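PDB 4ATF: beta-agarase B, which hydrolyses the beta-1,4-galactosidic linkages of agarose in a random manner with retention of anomeric configuration, releasing mainly the tetramer. Local coordinates for residues 34-37 with 38-42; 157-160 with 161-165; 169-173 with 174-178; 228-232 with 233-237; 282-285 with 286-289. The protein carries 1 engineered substitution. All blocks are in the same frame, centred on the assembly; numbering follows the deposited sequence.

Interaction 1: residues 34-37 with 38-42; sequences ISDN and FEYEA. With NA (sodium ion), chain I.
D36 holds F38 and Y40 with both carboxylate oxygens. Y40 OH donates to D36 OD2 at 2.6 Å, close to the carboxylate plane on its syn side, while the backbone N of F38 reaches D36 OD1 at 2.9 Å from well above that plane. With CG anti to the backbone N (chi1 -164°), the carboxylate of D36 is carried forward to F38 N and the Y40 hydroxyl; OD2 has another donor in the indole NE1 of W55. One residue on, the carbonyl O of N37 lies 2.3 Å from the sodium ion, and E39 OE2 binds the same ion at a longer 2.9 Å. A water bridges N37 OD1 and the backbone N of E39. This loop, between strand 27-31 and helix 49-54 of the GH16 domain, supplies two of the five protein oxygens round the sodium ion; G81 and D297 give the others and a water joins them. A hard cation suits carbonyl and carboxylate oxygens. In the packing layer the D36 carboxylate is stacked over one face of the F38 ring, near its rim, with CB 4.2 Å from the ring centroid in a CH-pi contact. Y40 presents its edge to the same carboxylate, and V78 packs against both aromatic rings.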
# COMPACT_ATOMS: atom_id res chain seq x y z
N ILE A 34 -7.92 -16.23 -4.33
CA ILE A 34 -8.21 -14.79 -4.15
C ILE A 34 -7.29 -13.80 -4.91
O ILE A 34 -7.58 -12.59 -5.00
CB ILE A 34 -8.28 -14.44 -2.67
CG1 ILE A 34 -6.94 -14.78 -1.98
CG2 ILE A 34 -9.54 -15.19 -2.02
CD1 ILE A 34 -6.77 -14.12 -0.59
N SER A 35 -6.22 -14.30 -5.53
CA SER A 35 -5.38 -13.49 -6.41
C SER A 35 -6.26 -12.94 -7.54
O SER A 35 -7.28 -13.54 -7.88
CB SER A 35 -4.29 -14.38 -7.03
OG SER A 35 -3.46 -14.94 -6.00
N ASP A 36 -5.85 -11.87 -8.18
CA ASP A 36 -6.66 -11.34 -9.26
C ASP A 36 -5.71 -10.74 -10.33
O ASP A 36 -4.80 -9.97 -10.00
CB ASP A 36 -7.63 -10.25 -8.72
CG ASP A 36 -8.80 -9.92 -9.71
OD1 ASP A 36 -8.77 -10.29 -10.92
OD2 ASP A 36 -9.75 -9.24 -9.26
N ASN A 37 -5.92 -11.13 -11.59
CA ASN A 37 -5.18 -10.52 -12.72
C ASN A 37 -5.99 -9.50 -13.52
O ASN A 37 -5.51 -8.99 -14.57
CB ASN A 37 -4.47 -11.54 -13.62
CG ASN A 37 -5.43 -12.40 -14.41
OD1 ASN A 37 -6.58 -12.55 -14.05
ND2 ASN A 37 -4.94 -12.99 -15.50
N PHE A 38 -7.19 -9.15 -13.02
CA PHE A 38 -7.96 -7.99 -13.54
C PHE A 38 -8.17 -8.07 -15.06
O PHE A 38 -8.02 -7.02 -15.77
CB PHE A 38 -7.27 -6.64 -13.13
CG PHE A 38 -7.15 -6.47 -11.63
CD1 PHE A 38 -8.32 -6.41 -10.83
CD2 PHE A 38 -5.89 -6.44 -11.00
CE1 PHE A 38 -8.20 -6.28 -9.47
CE2 PHE A 38 -5.78 -6.31 -9.66
CZ PHE A 38 -6.92 -6.23 -8.88
N GLU A 39 -8.53 -9.25 -15.58
CA GLU A 39 -8.72 -9.39 -17.02
C GLU A 39 -10.18 -9.14 -17.48
O GLU A 39 -10.47 -9.17 -18.66
CB GLU A 39 -8.04 -10.65 -17.61
CG GLU A 39 -6.50 -10.63 -17.47
CD GLU A 39 -5.75 -9.66 -18.43
OE1 GLU A 39 -6.21 -9.45 -19.56
OE2 GLU A 39 -4.69 -9.09 -18.05
N TYR A 40 -11.08 -8.78 -16.56
CA TYR A 40 -12.50 -8.58 -16.89
C TYR A 40 -12.73 -7.09 -16.97
O TYR A 40 -11.88 -6.32 -16.50
CB TYR A 40 -13.37 -9.17 -15.75
CG TYR A 40 -12.88 -8.79 -14.37
CD1 TYR A 40 -11.95 -9.58 -13.70
CD2 TYR A 40 -13.34 -7.61 -13.73
CE1 TYR A 40 -11.49 -9.23 -12.37
CE2 TYR A 40 -12.87 -7.23 -12.45
CZ TYR A 40 -11.93 -8.05 -11.78
OH TYR A 40 -11.50 -7.70 -10.51
N GLU A 41 -13.90 -6.66 -17.44
CA GLU A 41 -14.21 -5.23 -17.49
C GLU A 41 -15.10 -4.85 -16.29
O GLU A 41 -16.14 -5.43 -16.15
CB GLU A 41 -14.93 -4.88 -18.82
CG GLU A 41 -14.03 -5.07 -20.08
CD GLU A 41 -12.93 -3.97 -20.20
OE1 GLU A 41 -13.23 -2.74 -20.07
OE2 GLU A 41 -11.76 -4.36 -20.44
N ALA A 42 -14.75 -3.86 -15.49
CA ALA A 42 -15.64 -3.47 -14.40
C ALA A 42 -15.83 -1.95 -14.47
O ALA A 42 -14.93 -1.19 -14.04
CB ALA A 42 -15.03 -3.87 -13.04
NA NA I . -3.88 -7.80 -15.62
O HOH W 1 -9.12 -11.73 -14.28
O HOH W 2 -3.09 -9.67 -16.89

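Interaction 2: residues 157-160 with 161-165; sequences HSYF and SKKVH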
# COMPACT_ATOMS: atom_id res chain seq x y z
N HIS A 157 11.02 16.65 -8.20
CA HIS A 157 10.45 15.79 -7.15
C HIS A 157 11.23 14.43 -7.13
O HIS A 157 10.78 13.43 -6.60
CB HIS A 157 8.89 15.77 -7.33
CG HIS A 157 8.12 14.93 -6.34
ND1 HIS A 157 7.63 15.40 -5.14
CD2 HIS A 157 7.67 13.66 -6.46
CE1 HIS A 157 6.94 14.45 -4.55
NE2 HIS A 157 6.95 13.38 -5.32
N SER A 158 12.45 14.43 -7.68
CA SER A 158 13.16 13.18 -7.90
C SER A 158 13.63 12.61 -6.54
O SER A 158 13.94 11.40 -6.40
CB SER A 158 14.28 13.38 -8.97
OG SER A 158 15.31 14.14 -8.38
N TYR A 159 13.65 13.44 -5.49
CA TYR A 159 13.89 12.88 -4.14
C TYR A 159 12.91 11.75 -3.81
O TYR A 159 13.30 10.70 -3.22
CB TYR A 159 13.76 13.96 -3.08
CG TYR A 159 14.04 13.41 -1.69
CD1 TYR A 159 15.37 13.36 -1.19
CD2 TYR A 159 13.00 12.95 -0.87
CE1 TYR A 159 15.66 12.88 0.11
CE2 TYR A 159 13.27 12.45 0.43
CZ TYR A 159 14.63 12.44 0.92
OH TYR A 159 14.93 11.95 2.20
N PHE A 160 11.65 11.97 -4.17
CA PHE A 160 10.61 10.95 -4.06
C PHE A 160 10.42 10.00 -5.25
O PHE A 160 10.07 8.80 -5.05
CB PHE A 160 9.28 11.66 -3.76
CG PHE A 160 9.26 12.25 -2.37
CD1 PHE A 160 9.16 11.40 -1.25
CD2 PHE A 160 9.43 13.63 -2.16
CE1 PHE A 160 9.13 11.96 0.08
CE2 PHE A 160 9.44 14.18 -0.82
CZ PHE A 160 9.27 13.34 0.28
N SER A 161 10.60 10.51 -6.48
CA SER A 161 10.27 9.69 -7.69
C SER A 161 11.19 8.44 -7.76
O SER A 161 10.85 7.44 -8.41
CB SER A 161 10.45 10.49 -8.98
OG SER A 161 11.81 10.58 -9.27
N LYS A 162 12.35 8.50 -7.06
CA LYS A 162 13.32 7.39 -7.08
C LYS A 162 13.21 6.52 -5.82
O LYS A 162 14.02 5.66 -5.60
CB LYS A 162 14.73 7.91 -7.29
CG LYS A 162 14.89 8.58 -8.72
CD LYS A 162 16.30 9.18 -8.89
CE LYS A 162 16.44 9.61 -10.33
NZ LYS A 162 17.59 10.48 -10.54
N LYS A 163 12.22 6.75 -4.96
CA LYS A 163 12.12 6.00 -3.63
C LYS A 163 10.82 5.23 -3.50
O LYS A 163 9.77 5.71 -3.95
CB LYS A 163 12.22 6.94 -2.40
CG LYS A 163 13.61 7.61 -2.19
CD LYS A 163 13.62 8.45 -0.92
CE LYS A 163 15.00 9.05 -0.66
NZ LYS A 163 15.58 9.78 -1.85
N VAL A 164 10.87 4.01 -2.97
CA VAL A 164 9.61 3.39 -2.52
C VAL A 164 9.71 3.12 -1.02
O VAL A 164 10.76 2.68 -0.55
CB VAL A 164 9.22 2.12 -3.28
CG1 VAL A 164 8.95 2.42 -4.73
CG2 VAL A 164 10.23 0.99 -3.08
N HIS A 165 8.64 3.44 -0.29
CA HIS A 165 8.63 3.35 1.15
C HIS A 165 8.16 1.95 1.52
O HIS A 165 7.09 1.57 1.13
CB HIS A 165 7.68 4.36 1.70
CG HIS A 165 7.72 4.46 3.18
ND1 HIS A 165 6.58 4.62 3.94
CD2 HIS A 165 8.75 4.39 4.05
CE1 HIS A 165 6.92 4.65 5.22
NE2 HIS A 165 8.24 4.54 5.31
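One short helical turn ends here: S161 N donates to H157 O at 2.9 Å, the bond from K162 N to S158 O is weak, and K163 N closes on F160 O (3.0 Å) from above the carbonyl plane as the chain leaves the helix. K163 then folds back over that turn. Its chain is extended as far as CE and bends only at the last torsion (chi4 52°), which brings the ammonium group over Y159. NZ sits above the centre of the Y159 ring, 3.7 Å from its centroid, in a cation-pi contact; CE lies over the same face as a CH-pi partner. The same nitrogen donates to Y159 O at 2.8 Å, in the carbonyl plane and on a lone pair, so one residue offers both its ring and its backbone oxygen to the lysine. A long, flexible cationic chain suits this double role, and a salt bridge from NZ to E189 adds a counter-charge. Within the turn, S161 OG lies 3.2 Å from S158 CA. Y159 and F160 belong to the glycan pocket and lie close to bound sugar units. F160 also meets R267 in a cation-pi contact and packs on W266 of helix 265-268 and W187 of strand 187-188. Helix 158-161 leads through K162 and K163 into strand 164-172, which pairs with strands 137-145 and 187-188.

Interaction 3: residues 169-173 with 174-178; sequences HVFIR and DPFQD. With AAL (3,6-anhydro-alpha-L-galactopyranose), chain E; GAL (beta-D-galactopyranose), chain B; GAL (beta-D-galactopyranose), chain C.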
# COMPACT_ATOMS: atom_id res chain seq x y z
N HIS A 169 3.27 -0.69 10.38
CA HIS A 169 2.88 0.20 11.49
C HIS A 169 2.18 -0.64 12.54
O HIS A 169 1.49 -1.59 12.18
CB HIS A 169 1.87 1.30 11.06
CG HIS A 169 2.42 2.30 10.09
ND1 HIS A 169 2.65 3.61 10.43
CD2 HIS A 169 2.73 2.19 8.76
CE1 HIS A 169 3.14 4.27 9.38
NE2 HIS A 169 3.20 3.43 8.36
N VAL A 170 2.32 -0.27 13.80
CA VAL A 170 1.42 -0.77 14.84
C VAL A 170 0.83 0.46 15.48
O VAL A 170 1.53 1.50 15.60
CB VAL A 170 2.11 -1.76 15.82
CG1 VAL A 170 2.44 -3.10 15.09
CG2 VAL A 170 3.35 -1.17 16.45
N PHE A 171 -0.45 0.40 15.84
CA PHE A 171 -1.14 1.61 16.40
C PHE A 171 -1.76 1.34 17.75
O PHE A 171 -2.11 0.19 18.05
CB PHE A 171 -2.32 2.07 15.50
CG PHE A 171 -1.92 2.38 14.08
CD1 PHE A 171 -1.45 3.66 13.72
CD2 PHE A 171 -2.01 1.37 13.12
CE1 PHE A 171 -1.03 3.90 12.37
CE2 PHE A 171 -1.63 1.59 11.77
CZ PHE A 171 -1.14 2.86 11.39
N ILE A 172 -1.91 2.40 18.57
CA ILE A 172 -2.84 2.36 19.67
C ILE A 172 -3.94 3.32 19.17
O ILE A 172 -3.60 4.41 18.66
CB ILE A 172 -2.20 2.84 21.00
CG1 ILE A 172 -1.07 1.89 21.45
CG2 ILE A 172 -3.32 3.08 22.12
CD1 ILE A 172 -0.16 2.51 22.55
N ARG A 173 -5.22 2.95 19.30
CA ARG A 173 -6.27 3.75 18.66
C ARG A 173 -6.75 4.94 19.47
O ARG A 173 -7.00 5.97 18.86
CB ARG A 173 -7.47 2.91 18.20
CG ARG A 173 -7.17 1.75 17.25
CD ARG A 173 -6.43 2.18 15.99
NE ARG A 173 -7.02 3.33 15.32
CZ ARG A 173 -6.57 3.78 14.14
NH1 ARG A 173 -5.56 3.15 13.52
NH2 ARG A 173 -7.09 4.85 13.57
N ASP A 174 -6.87 4.80 20.80
CA ASP A 174 -7.44 5.86 21.63
C ASP A 174 -6.72 5.90 22.96
O ASP A 174 -6.84 4.99 23.73
CB ASP A 174 -8.96 5.68 21.82
CG ASP A 174 -9.41 4.24 21.91
OD1 ASP A 174 -9.36 3.52 20.88
OD2 ASP A 174 -9.91 3.81 22.98
N PRO A 175 -5.88 6.94 23.19
CA PRO A 175 -5.53 7.98 22.20
C PRO A 175 -4.57 7.52 21.10
O PRO A 175 -3.73 6.66 21.33
CB PRO A 175 -4.82 9.06 23.03
CG PRO A 175 -4.28 8.36 24.21
CD PRO A 175 -5.32 7.25 24.53
N PHE A 176 -4.72 8.14 19.93
CA PHE A 176 -4.08 7.63 18.74
C PHE A 176 -2.55 7.77 18.80
O PHE A 176 -2.04 8.87 19.02
CB PHE A 176 -4.56 8.43 17.54
CG PHE A 176 -3.91 8.00 16.29
CD1 PHE A 176 -4.35 6.80 15.65
CD2 PHE A 176 -2.83 8.75 15.75
CE1 PHE A 176 -3.76 6.38 14.47
CE2 PHE A 176 -2.20 8.32 14.55
CZ PHE A 176 -2.65 7.15 13.91
N GLN A 177 -1.83 6.67 18.54
CA GLN A 177 -0.38 6.73 18.49
C GLN A 177 0.05 5.77 17.39
O GLN A 177 -0.58 4.73 17.22
CB GLN A 177 0.21 6.22 19.82
CG GLN A 177 0.09 7.16 21.04
CD GLN A 177 1.03 6.68 22.14
OE1 GLN A 177 0.64 5.92 23.01
NE2 GLN A 177 2.32 7.07 22.04
N ASP A 178 1.16 6.09 16.71
CA ASP A 178 1.55 5.35 15.50
C ASP A 178 3.04 5.08 15.61
O ASP A 178 3.82 6.03 15.76
CB ASP A 178 1.25 6.28 14.31
CG ASP A 178 1.73 5.77 13.00
OD1 ASP A 178 2.28 4.63 12.89
OD2 ASP A 178 1.58 6.52 12.03
C1 AAL E . -3.29 4.65 8.53
C2 AAL E . -3.67 5.76 9.55
C3 AAL E . -4.88 5.25 10.39
C4 AAL E . -6.07 4.79 9.63
C5 AAL E . -5.49 3.62 8.86
C6 AAL E . -4.86 2.85 10.05
O2 AAL E . -4.02 6.95 8.84
O3 AAL E . -4.53 3.94 10.98
O4 AAL E . -7.23 4.42 10.30
O5 AAL E . -4.47 3.99 7.89
C1 GAL B . 0.48 3.79 5.73
C2 GAL B . -0.41 4.54 6.71
C3 GAL B . -1.92 4.34 6.55
C4 GAL B . -2.24 4.70 5.08
C5 GAL B . -1.29 3.91 4.14
C6 GAL B . -1.60 4.10 2.64
O2 GAL B . -0.06 4.01 7.96
O3 GAL B . -2.51 5.26 7.48
O4 GAL B . -1.99 6.07 4.92
O5 GAL B . 0.11 4.08 4.40
O6 GAL B . -0.68 3.23 1.97
C1 GAL C . -8.31 5.34 10.21
C2 GAL C . -9.47 4.56 10.85
C3 GAL C . -10.71 5.47 11.02
C4 GAL C . -10.33 6.78 11.73
C5 GAL C . -9.12 7.44 11.05
C6 GAL C . -8.86 8.71 11.83
O2 GAL C . -9.80 3.34 10.14
O3 GAL C . -11.62 4.78 11.86
O4 GAL C . -9.86 6.46 13.03
O5 GAL C . -7.99 6.51 11.01
O6 GAL C . -7.88 9.29 11.03
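H169 and D178 are joined by a nearly straight hydrogen bond: ND1 donates to OD1 at 2.7 Å, the angle at hydrogen 177°, in the plane of the imidazole and on the syn lone pair of the carboxylate. Backbone bonds between I172 and Q177, N to O in both directions, close the antiparallel hairpin of strands 164-172 and 177-179, whose tip contains a cis peptide before P175. Next come the sugar bonds. R173 NH1 donates to O3 of the anhydrogalactose at 2.9 Å and almost linearly, whereas NH2 makes weak bonds to O4 of that sugar and to O4 and O5 of the next galactose. Bends at chi2 and chi3 turn the guanidinium back over the hairpin towards the glycan, and D135 O takes a further bond from NH1. In the packing, F171 and F176 meet rim to rim, CD1 to CE1 at 3.6 Å, and the F176 rim also lies over one face of the guanidinium. The other galactose places O2 over the centre of the H169 ring, 3.3 Å above its plane. H169, R173 and D178 are established substrate-binding residues, with the presumed nucleophile E138 beside H169. The carboxylate fixes the rotation of the imidazole and probably polarises it, while the arginine's several N-H groups match the closely spaced oxygens of agarose.

Interaction 4: residues 228-232 with 233-237; sequences IIDPK and HFTNT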
# COMPACT_ATOMS: atom_id res chain seq x y z
N ILE A 228 12.70 -4.03 16.28
CA ILE A 228 12.31 -3.20 15.12
C ILE A 228 10.77 -3.33 14.81
O ILE A 228 10.15 -2.36 14.33
CB ILE A 228 13.17 -3.48 13.86
CG1 ILE A 228 12.82 -2.52 12.71
CG2 ILE A 228 12.93 -4.91 13.38
CD1 ILE A 228 13.91 -2.49 11.62
N ILE A 229 10.16 -4.47 15.12
CA ILE A 229 8.72 -4.65 14.72
C ILE A 229 7.79 -3.91 15.73
O ILE A 229 6.84 -3.19 15.34
CB ILE A 229 8.34 -6.16 14.68
CG1 ILE A 229 9.11 -6.88 13.54
CG2 ILE A 229 6.79 -6.37 14.53
CD1 ILE A 229 8.49 -6.82 12.17
N ASP A 230 8.10 -4.03 17.03
CA ASP A 230 7.30 -3.35 18.09
C ASP A 230 8.11 -2.96 19.37
O ASP A 230 7.81 -3.45 20.45
CB ASP A 230 6.15 -4.25 18.49
CG ASP A 230 5.15 -3.53 19.45
OD1 ASP A 230 5.06 -2.26 19.44
OD2 ASP A 230 4.46 -4.25 20.23
N PRO A 231 9.15 -2.10 19.26
CA PRO A 231 9.96 -1.76 20.46
C PRO A 231 9.15 -1.00 21.57
O PRO A 231 9.54 -1.04 22.74
CB PRO A 231 11.06 -0.86 19.86
CG PRO A 231 10.36 -0.19 18.61
CD PRO A 231 9.57 -1.35 18.05
N LYS A 232 8.04 -0.34 21.21
CA LYS A 232 7.27 0.42 22.20
C LYS A 232 6.16 -0.41 22.84
O LYS A 232 5.33 0.14 23.57
CB LYS A 232 6.66 1.68 21.54
CG LYS A 232 7.65 2.62 20.98
CD LYS A 232 6.94 3.95 20.46
CE LYS A 232 7.87 4.93 19.92
NZ LYS A 232 7.23 6.28 19.65
N HIS A 233 6.09 -1.70 22.51
CA HIS A 233 5.09 -2.65 23.08
C HIS A 233 3.64 -2.13 22.78
O HIS A 233 2.73 -2.28 23.62
CB HIS A 233 5.26 -2.90 24.60
CG HIS A 233 6.56 -3.55 25.00
ND1 HIS A 233 6.63 -4.52 25.97
CD2 HIS A 233 7.84 -3.36 24.57
CE1 HIS A 233 7.89 -4.87 26.16
NE2 HIS A 233 8.65 -4.19 25.31
N PHE A 234 3.42 -1.57 21.59
CA PHE A 234 2.02 -1.16 21.25
C PHE A 234 1.16 -2.40 21.04
O PHE A 234 -0.07 -2.32 21.06
CB PHE A 234 1.95 -0.35 19.96
CG PHE A 234 2.36 1.08 20.11
CD1 PHE A 234 2.86 1.58 21.36
CD2 PHE A 234 2.22 1.95 19.03
CE1 PHE A 234 3.24 2.97 21.48
CE2 PHE A 234 2.58 3.37 19.17
CZ PHE A 234 3.09 3.84 20.35
N THR A 235 1.81 -3.54 20.81
CA THR A 235 1.05 -4.77 20.64
C THR A 235 0.83 -5.60 21.91
O THR A 235 0.38 -6.75 21.81
CB THR A 235 1.60 -5.67 19.48
OG1 THR A 235 2.85 -6.29 19.84
CG2 THR A 235 1.71 -4.85 18.13
N ASN A 236 1.16 -5.06 23.09
CA ASN A 236 0.89 -5.79 24.35
C ASN A 236 -0.64 -6.13 24.36
O ASN A 236 -1.48 -5.23 24.02
CB ASN A 236 1.13 -4.91 25.60
CG ASN A 236 2.56 -4.98 26.13
OD1 ASN A 236 3.33 -5.84 25.73
ND2 ASN A 236 2.87 -4.13 27.10
N THR A 237 -1.01 -7.34 24.78
CA THR A 237 -2.43 -7.63 24.98
C THR A 237 -2.95 -6.91 26.28
O THR A 237 -4.11 -6.55 26.36
CB THR A 237 -2.72 -9.16 25.05
OG1 THR A 237 -1.97 -9.70 26.11
CG2 THR A 237 -2.26 -9.93 23.80
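D230 gathers F234 and T235 through both carboxylate oxygens. OD1 accepts from F234 N at 2.8 Å on its syn lone pair, and OD2 takes two bonds from T235, from OG1 at 2.6 Å and from the backbone N at 2.8 Å, both arriving on the same face of the carboxylate plane. A chi1 of -172° swings the carboxylate out beside the carbonyl carbon, within range of F234 and T235. Among the backbone bonds, H233 N donates to D230 O at 3.2 Å, closing a type I turn from D230 to H233; a second type I turn, H233 to N236, follows at once and is closed by N236 N to H233 O. P231 suits the second position of the first turn, where its ring restrains phi near the -60° of a type I turn (here -64°). Apolar contact comes from K232 and F234, which run side by side in the same direction, K232 CB being 3.7 Å from F234 CE1. The F234 ring also packs on V170 and I172 of strand 164-172 and on Y179, so this turn rests behind the sugar-binding hairpin. H233 and N236 bond to the following loop: H233 ND1 and N236 ND2 both donate to I245 O, and T247 N donates to N236 OD1. Two amides and a hydroxyl donate to the buried D230 carboxylate and would stabilise its negative charge. That gives a helix-ending segment without regular structure a defined shape, and T235 OG1, which also accepts from G250 N, passes the network on to the next loop.

Interaction 5: residues 282-285 with 286-289; sequences TDNE and LSNI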
# COMPACT_ATOMS: atom_id res chain seq x y z
N THR A 282 -1.83 20.35 -8.15
CA THR A 282 -2.55 21.60 -8.47
C THR A 282 -3.66 21.23 -9.48
O THR A 282 -3.67 20.10 -10.02
CB THR A 282 -1.60 22.62 -9.17
OG1 THR A 282 -1.13 22.02 -10.38
CG2 THR A 282 -0.36 22.98 -8.25
N ASP A 283 -4.58 22.17 -9.76
CA ASP A 283 -5.63 21.95 -10.76
C ASP A 283 -5.01 21.73 -12.13
O ASP A 283 -5.45 20.85 -12.83
CB ASP A 283 -6.67 23.09 -10.77
CG ASP A 283 -7.62 22.97 -9.62
OD1 ASP A 283 -7.79 21.86 -9.04
OD2 ASP A 283 -8.23 23.97 -9.29
N ASN A 284 -3.96 22.48 -12.45
CA ASN A 284 -3.23 22.25 -13.70
C ASN A 284 -2.69 20.79 -13.84
O ASN A 284 -2.81 20.16 -14.90
CB ASN A 284 -2.07 23.29 -13.83
CG ASN A 284 -1.43 23.30 -15.23
OD1 ASN A 284 -2.11 23.25 -16.26
ND2 ASN A 284 -0.11 23.36 -15.26
N GLU A 285 -2.11 20.26 -12.75
CA GLU A 285 -1.57 18.91 -12.76
C GLU A 285 -2.67 17.85 -12.83
O GLU A 285 -2.46 16.80 -13.47
CB GLU A 285 -0.70 18.65 -11.52
CG GLU A 285 0.72 19.43 -11.62
CD GLU A 285 1.50 19.32 -10.34
OE1 GLU A 285 0.87 19.39 -9.24
OE2 GLU A 285 2.73 19.16 -10.40
N LEU A 286 -3.81 18.11 -12.18
CA LEU A 286 -4.93 17.16 -12.25
C LEU A 286 -5.58 17.10 -13.66
O LEU A 286 -6.30 16.15 -13.96
CB LEU A 286 -6.04 17.50 -11.22
CG LEU A 286 -5.63 17.27 -9.75
CD1 LEU A 286 -6.78 17.80 -8.75
CD2 LEU A 286 -5.29 15.81 -9.47
N SER A 287 -5.38 18.12 -14.48
CA SER A 287 -5.87 18.10 -15.85
C SER A 287 -5.22 16.95 -16.68
O SER A 287 -5.75 16.60 -17.77
CB SER A 287 -5.70 19.48 -16.54
OG SER A 287 -4.36 19.63 -16.98
N ASN A 288 -4.09 16.38 -16.23
CA ASN A 288 -3.49 15.26 -16.95
C ASN A 288 -3.99 14.00 -16.23
O ASN A 288 -3.51 13.71 -15.13
CB ASN A 288 -1.94 15.35 -17.10
CG ASN A 288 -1.35 14.22 -17.99
OD1 ASN A 288 -1.54 13.05 -17.71
ND2 ASN A 288 -0.66 14.60 -19.06
N ILE A 289 -5.00 13.32 -16.82
CA ILE A 289 -5.59 12.11 -16.24
C ILE A 289 -4.58 10.97 -16.12
O ILE A 289 -4.53 10.30 -15.07
CB ILE A 289 -6.85 11.58 -17.04
CG1 ILE A 289 -7.95 12.63 -17.16
CG2 ILE A 289 -7.41 10.25 -16.42
CD1 ILE A 289 -8.46 13.08 -15.81
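S287 turns its hydroxyl back onto the helix: OG donates to N284 O at 2.6 Å, while the backbone N of S287 makes weak bonds to both D283 O and N284 O. OG stands between the backbone N and the carbonyl carbon (chi1 80°), which lets a short polar side chain bond to a carbonyl in the last turn of the helix. The other bonds across the turn are L286 N to T282 O, 2.9 Å, and N288 N to E285 O, 3.2 Å. L286 lays its CG 3.5 Å from T282 O, with CD1 near the carboxylate of D283. Behind this first shell is a capping box. T282, the N-cap, accepts at OG1 from E285 N, and T282 N in turn donates to E285 OE1, both bonds 3.1 Å long; threonine and glutamate suit these places since each offers an oxygen to an amide at the helix start. E151 braces the box from outside, its carboxylate meeting T282 OG1 and N284 ND2 and its backbone N donating to E285 OE2. Helix 283-286 lies at the surface, held to strand 82-89 by the salt bridge of D283 with R89 and by L286 against R89, just before the chain enters strand 293-306.

How the interactions relate
The five contacts follow one another along the GH16 chain without overlap. Interactions 2 and 3 adjoin in sequence and share strand 164-172, which enters from helix 158-161 and leaves through the hairpin with strand 177-179; their centres are 27 Å apart. Interaction 4 is the closest neighbour of interaction 3, centres 11 Å apart, packing F234 against I172 and T235 against V170. Interaction 1 lies far from the others, its centre about 34 Å from that of interaction 3. Interaction 5, about 41 Å from interaction 4 between centres, comes within about 8 Å of interaction 2 at the nearest atoms without touching it. Interactions 2 and 3 thus line the glycan site, 4 packs behind 3, and the sodium loop lies apart.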